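PDB 3LUL: 4-amino-4-deoxychorismate lyase from Legionella pneumophila, which belongs to the class IV aminotransferase family of pyridoxal-phosphate proteins and carries its cofactor covalently bound to a lysine. Local coordinates for residues L182-D195 with C210-L222. Numbering follows the deposited sequence. Where two conformers were deposited one is given.
Sequences LIENNILYTPRVED and CQQHKMSVQEISL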
loop_
_atom_site.group_PDB
_atom_site.type_symbol
_atom_site.label_atom_id
_atom_site.label_comp_id
_atom_site.label_asym_id
_atom_site.label_seq_id
_atom_site.Cartn_x
_atom_site.Cartn_y
_atom_site.Cartn_z
ATOM N N LEU B 182 -19.832 15.709 -10.088
ATOM C CA LEU B 182 -19.994 16.817 -11.018
ATOM C C LEU B 182 -21.441 17.194 -11.169
ATOM O O LEU B 182 -22.354 16.449 -10.791
ATOM C CB LEU B 182 -19.338 16.487 -12.345
ATOM C CG LEU B 182 -19.819 15.256 -13.071
ATOM C CD1 LEU B 182 -20.998 15.713 -13.881
ATOM C CD2 LEU B 182 -18.762 14.577 -13.992
ATOM N N ILE B 183 -21.659 18.374 -11.722
ATOM C CA ILE B 183 -22.996 18.899 -11.962
ATOM C C ILE B 183 -23.061 19.239 -13.439
ATOM O O ILE B 183 -22.173 19.916 -13.943
ATOM C CB ILE B 183 -23.301 20.177 -11.165
ATOM C CG1 ILE B 183 -23.307 19.874 -9.656
ATOM C CG2 ILE B 183 -24.644 20.708 -11.567
ATOM C CD1 ILE B 183 -23.425 21.082 -8.798
ATOM N N GLU B 184 -24.078 18.734 -14.122
ATOM C CA GLU B 184 -24.371 19.141 -15.473
ATOM C C GLU B 184 -25.883 19.281 -15.634
ATOM O O GLU B 184 -26.631 18.350 -15.300
ATOM C CB GLU B 184 -23.833 18.077 -16.431
ATOM C CG GLU B 184 -24.083 18.383 -17.908
ATOM C CD GLU B 184 -23.546 17.265 -18.802
ATOM O OE1 GLU B 184 -24.016 16.107 -18.660
ATOM O OE2 GLU B 184 -22.643 17.553 -19.616
ATOM N N ASN B 185 -26.302 20.440 -16.165
ATOM C CA ASN B 185 -27.724 20.780 -16.346
ATOM C C ASN B 185 -28.535 20.513 -15.079
ATOM O O ASN B 185 -29.594 19.882 -15.128
ATOM C CB ASN B 185 -28.341 20.032 -17.550
ATOM C CG ASN B 185 -27.530 20.195 -18.829
ATOM O OD1 ASN B 185 -26.941 21.246 -19.065
ATOM N ND2 ASN B 185 -27.480 19.141 -19.649
ATOM N N ASN B 186 -28.008 20.984 -13.942
ATOM C CA ASN B 186 -28.619 20.853 -12.614
ATOM C C ASN B 186 -28.831 19.434 -12.109
ATOM O O ASN B 186 -29.660 19.198 -11.221
ATOM C CB ASN B 186 -29.956 21.614 -12.560
ATOM C CG ASN B 186 -29.784 23.093 -12.760
ATOM O OD1 ASN B 186 -28.755 23.650 -12.398
ATOM N ND2 ASN B 186 -30.816 23.749 -13.312
ATOM N N ILE B 187 -28.105 18.494 -12.684
ATOM C CA ILE B 187 -28.146 17.100 -12.252
ATOM C C ILE B 187 -26.768 16.734 -11.721
ATOM O O ILE B 187 -25.750 17.106 -12.320
ATOM C CB ILE B 187 -28.522 16.146 -13.418
ATOM C CG1 ILE B 187 -29.927 16.515 -13.958
ATOM C CG2 ILE B 187 -28.426 14.671 -12.961
ATOM C CD1 ILE B 187 -30.196 16.074 -15.392
ATOM N N LEU B 188 -26.773 16.026 -10.586
ATOM C CA LEU B 188 -25.552 15.600 -9.905
ATOM C C LEU B 188 -25.157 14.223 -10.429
ATOM O O LEU B 188 -26.006 13.368 -10.565
ATOM C CB LEU B 188 -25.776 15.518 -8.398
ATOM C CG LEU B 188 -25.767 16.853 -7.672
ATOM C CD1 LEU B 188 -26.789 16.866 -6.514
ATOM C CD2 LEU B 188 -24.345 17.175 -7.203
ATOM N N TYR B 189 -23.862 14.014 -10.683
ATOM C CA TYR B 189 -23.327 12.723 -11.110
ATOM C C TYR B 189 -22.109 12.374 -10.222
ATOM O O TYR B 189 -21.366 13.268 -9.782
ATOM C CB TYR B 189 -22.896 12.773 -12.571
ATOM C CG TYR B 189 -24.001 13.071 -13.549
ATOM C CD1 TYR B 189 -24.342 14.392 -13.867
ATOM C CD2 TYR B 189 -24.718 12.049 -14.146
ATOM C CE1 TYR B 189 -25.396 14.679 -14.775
ATOM C CE2 TYR B 189 -25.739 12.321 -15.059
ATOM C CZ TYR B 189 -26.072 13.638 -15.361
ATOM O OH TYR B 189 -27.040 13.909 -16.253
ATOM N N THR B 190 -21.929 11.095 -9.939
ATOM C CA THR B 190 -20.782 10.634 -9.176
ATOM C C THR B 190 -20.462 9.180 -9.559
ATOM O O THR B 190 -21.354 8.435 -9.946
ATOM C CB THR B 190 -21.040 10.796 -7.668
ATOM O OG1 THR B 190 -19.807 10.725 -6.974
ATOM C CG2 THR B 190 -22.039 9.745 -7.119
ATOM N N PRO B 191 -19.176 8.808 -9.547
ATOM C CA PRO B 191 -18.862 7.418 -9.902
ATOM C C PRO B 191 -19.589 6.395 -9.032
ATOM O O PRO B 191 -19.858 6.655 -7.841
ATOM C CB PRO B 191 -17.342 7.371 -9.682
ATOM C CG PRO B 191 -16.905 8.702 -10.135
ATOM C CD PRO B 191 -17.953 9.631 -9.540
ATOM N N ARG B 192 -19.917 5.247 -9.630
ATOM C CA ARG B 192 -20.534 4.120 -8.934
ATOM C C ARG B 192 -19.560 3.475 -7.962
ATOM O O ARG B 192 -18.343 3.509 -8.190
ATOM C CB ARG B 192 -20.930 3.042 -9.947
ATOM C CG ARG B 192 -21.953 3.432 -10.954
ATOM C CD ARG B 192 -22.247 2.255 -11.917
ATOM N NE ARG B 192 -21.023 1.642 -12.436
ATOM C CZ ARG B 192 -20.863 0.338 -12.635
ATOM N NH1 ARG B 192 -21.855 -0.501 -12.362
ATOM N NH2 ARG B 192 -19.708 -0.129 -13.093
ATOM N N VAL B 193 -20.078 2.861 -6.892
ATOM C CA VAL B 193 -19.238 2.072 -5.993
ATOM C C VAL B 193 -18.484 1.005 -6.813
ATOM O O VAL B 193 -17.319 0.785 -6.588
ATOM C CB VAL B 193 -20.042 1.396 -4.854
ATOM C CG1 VAL B 193 -19.098 0.664 -3.903
ATOM C CG2 VAL B 193 -20.830 2.418 -4.073
ATOM N N GLU B 194 -19.150 0.432 -7.800
ATOM C CA GLU B 194 -18.574 -0.619 -8.655
ATOM C C GLU B 194 -17.447 -0.154 -9.587
ATOM O O GLU B 194 -16.759 -0.995 -10.160
ATOM C CB GLU B 194 -19.672 -1.266 -9.496
ATOM C CG GLU B 194 -20.768 -1.945 -8.697
ATOM C CD GLU B 194 -22.087 -1.169 -8.640
ATOM O OE1 GLU B 194 -22.091 0.075 -8.496
ATOM O OE2 GLU B 194 -23.134 -1.826 -8.753
ATOM N N ASP B 195 -17.245 1.163 -9.738
ATOM C CA ASP B 195 -16.123 1.672 -10.508
ATOM C C ASP B 195 -14.775 1.527 -9.776
ATOM O O ASP B 195 -13.721 1.815 -10.366
ATOM C CB ASP B 195 -16.318 3.145 -10.924
ATOM C CG ASP B 195 -17.481 3.358 -11.864
ATOM O OD1 ASP B 195 -17.741 2.459 -12.704
ATOM O OD2 ASP B 195 -18.124 4.452 -11.755
ATOM N N CYS B 210 -29.766 14.324 -1.086
ATOM C CA CYS B 210 -30.354 14.593 -2.400
ATOM C C CYS B 210 -31.652 13.807 -2.540
ATOM O O CYS B 210 -32.660 14.348 -2.994
ATOM C CB CYS B 210 -29.386 14.219 -3.529
ATOM S SG CYS B 210 -27.993 15.374 -3.653
ATOM N N GLN B 211 -31.622 12.549 -2.113
ATOM C CA GLN B 211 -32.819 11.685 -2.168
ATOM C C GLN B 211 -33.949 12.228 -1.328
ATOM O O GLN B 211 -35.085 12.274 -1.790
ATOM C CB GLN B 211 -32.473 10.246 -1.763
ATOM C CG GLN B 211 -31.740 9.517 -2.875
ATOM C CD GLN B 211 -31.001 8.262 -2.443
ATOM O OE1 GLN B 211 -30.872 7.939 -1.260
ATOM N NE2 GLN B 211 -30.478 7.561 -3.429
ATOM N N GLN B 212 -33.630 12.683 -0.115
ATOM C CA GLN B 212 -34.626 13.272 0.763
ATOM C C GLN B 212 -35.198 14.536 0.153
ATOM O O GLN B 212 -36.363 14.789 0.313
ATOM C CB GLN B 212 -34.053 13.638 2.130
ATOM C CG GLN B 212 -33.690 12.455 3.032
ATOM C CD GLN B 212 -32.800 12.859 4.210
ATOM O OE1 GLN B 212 -31.660 12.388 4.339
ATOM N NE2 GLN B 212 -33.309 13.746 5.065
ATOM N N HIS B 213 -34.362 15.315 -0.536
ATOM C CA HIS B 213 -34.780 16.584 -1.153
ATOM C C HIS B 213 -35.221 16.476 -2.626
ATOM O O HIS B 213 -35.503 17.505 -3.255
ATOM C CB HIS B 213 -33.674 17.636 -0.954
ATOM C CG HIS B 213 -33.534 18.078 0.474
ATOM N ND1 HIS B 213 -34.085 19.243 0.951
ATOM C CD2 HIS B 213 -32.943 17.484 1.543
ATOM C CE1 HIS B 213 -33.843 19.356 2.246
ATOM N NE2 HIS B 213 -33.150 18.302 2.631
ATOM N N LYS B 214 -35.352 15.246 -3.138
ATOM C CA LYS B 214 -35.691 14.949 -4.554
ATOM C C LYS B 214 -34.846 15.803 -5.552
ATOM O O LYS B 214 -35.355 16.349 -6.546
ATOM C CB LYS B 214 -37.208 15.088 -4.774
ATOM C CG LYS B 214 -38.059 14.211 -3.804
HETATM N N MSE B 215 -33.552 15.929 -5.235
HETATM C CA MSE B 215 -32.557 16.560 -6.105
HETATM C C MSE B 215 -31.911 15.417 -6.871
HETATM O O MSE B 215 -31.391 14.462 -6.261
HETATM C CB MSE B 215 -31.492 17.317 -5.288
HETATM C CG MSE B 215 -32.041 18.488 -4.446
HETATM SE SE MSE B 215 -30.807 19.014 -3.076
HETATM C CE MSE B 215 -29.463 19.770 -4.271
ATOM N N SER B 216 -31.931 15.513 -8.202
ATOM C CA SER B 216 -31.531 14.395 -9.034
ATOM C C SER B 216 -30.039 14.160 -8.860
ATOM O O SER B 216 -29.254 15.099 -9.040
ATOM C CB SER B 216 -31.836 14.663 -10.510
ATOM O OG SER B 216 -31.548 13.521 -11.312
ATOM N N VAL B 217 -29.689 12.914 -8.506
ATOM C CA VAL B 217 -28.295 12.478 -8.347
ATOM C C VAL B 217 -28.093 11.099 -8.998
ATOM O O VAL B 217 -28.826 10.167 -8.692
ATOM C CB VAL B 217 -27.879 12.406 -6.865
ATOM C CG1 VAL B 217 -28.843 11.532 -6.033
ATOM C CG2 VAL B 217 -26.463 11.921 -6.759
ATOM N N GLN B 218 -27.093 10.977 -9.859
ATOM C CA GLN B 218 -26.898 9.768 -10.638
ATOM C C GLN B 218 -25.530 9.163 -10.347
ATOM O O GLN B 218 -24.526 9.804 -10.577
ATOM C CB GLN B 218 -27.004 10.079 -12.133
ATOM C CG GLN B 218 -28.294 10.753 -12.594
ATOM C CD GLN B 218 -29.533 9.990 -12.187
ATOM O OE1 GLN B 218 -30.398 10.498 -11.465
ATOM N NE2 GLN B 218 -29.617 8.760 -12.636
ATOM N N GLU B 219 -25.536 7.914 -9.883
ATOM C CA GLU B 219 -24.345 7.106 -9.663
ATOM C C GLU B 219 -24.079 6.283 -10.890
ATOM O O GLU B 219 -24.756 5.248 -11.097
ATOM C CB GLU B 219 -24.540 6.190 -8.457
ATOM C CG GLU B 219 -24.738 6.963 -7.159
ATOM C CD GLU B 219 -25.028 6.058 -5.976
ATOM O OE1 GLU B 219 -24.115 5.312 -5.543
ATOM O OE2 GLU B 219 -26.163 6.148 -5.448
ATOM N N ILE B 220 -23.159 6.768 -11.732
ATOM C CA ILE B 220 -22.859 6.166 -13.040
ATOM C C ILE B 220 -21.348 6.210 -13.354
ATOM O O ILE B 220 -20.585 6.958 -12.736
ATOM C CB ILE B 220 -23.603 6.860 -14.208
ATOM C CG1 ILE B 220 -23.147 8.324 -14.390
ATOM C CG2 ILE B 220 -25.124 6.776 -14.022
ATOM C CD1 ILE B 220 -23.718 9.002 -15.662
ATOM N N SER B 221 -20.944 5.428 -14.341
ATOM C CA SER B 221 -19.551 5.434 -14.774
ATOM C C SER B 221 -19.362 6.676 -15.617
ATOM O O SER B 221 -20.201 6.978 -16.499
ATOM C CB SER B 221 -19.223 4.173 -15.570
ATOM O OG SER B 221 -19.324 3.029 -14.739
ATOM N N LEU B 222 -18.288 7.410 -15.317
ATOM C CA LEU B 222 -18.034 8.727 -15.910
ATOM C C LEU B 222 -16.695 8.735 -16.627
ATOM O O LEU B 222 -15.676 8.375 -16.047
ATOM C CB LEU B 222 -18.024 9.798 -14.832
ATOM C CG LEU B 222 -19.349 10.106 -14.143
ATOM C CD1 LEU B 222 -19.120 10.787 -12.802
ATOM C CD2 LEU B 222 -20.237 10.945 -15.064
HETATM O O HOH W 1 -29.691 17.996 -8.645
HETATM O O HOH W 2 -22.980 3.115 -6.741
HETATM O O HOH W 3 -16.793 6.578 -13.026
#
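The Tyr189 ring overlaps Gln218 and Ile220: its CD2 lies 3.5 Å from Ile220 CD1, and Gln218, pointing the same way as the tyrosine, lays CB and CG alongside the ring atoms CD2 and CE2. With CG1 between the backbone N and the carbonyl carbon (chi1 65°), the end of Ile220 comes back to the ring. Arg226 makes a cation-pi contact with the same ring. This is the strand pairing of a beta-alpha-beta unit in the class IV aminotransferase fold: strands 187-190 and 217-219 run parallel, joined through helix 201-212. Four backbone hydrogen bonds join the two segments, from Leu188 N to Ser216 O at one end to Ile220 N to Thr190 O at the other; the shortest, Gln218 N to Leu188 O, is 2.7 Å. On the face of Leu188 and Thr190, against which helix 201-212 packs, Leu188 CD1 presses on Cys210 SG at 3.4 Å, and Thr190 CG2 lies beside Glu219 CG. The Glu219 carboxylate continues to a salt bridge with Arg203. Beyond the strands, Leu222 crosses Pro191 at about a right angle, CD1 3.7 Å from Pro191 CD, and meets Leu182 tip to tip. Arg192 bends at chi3 (-48°); its NH2 forms a salt bridge with Asp195 OD1, approaching from above the carboxylate plane, and its NE makes a weak bond to Ser221 OG. A water joins Asp195 OD2 to Leu222 N, while Ser221 OG donates to the syn lone pair of Asp195 OD1 at 2.6 Å.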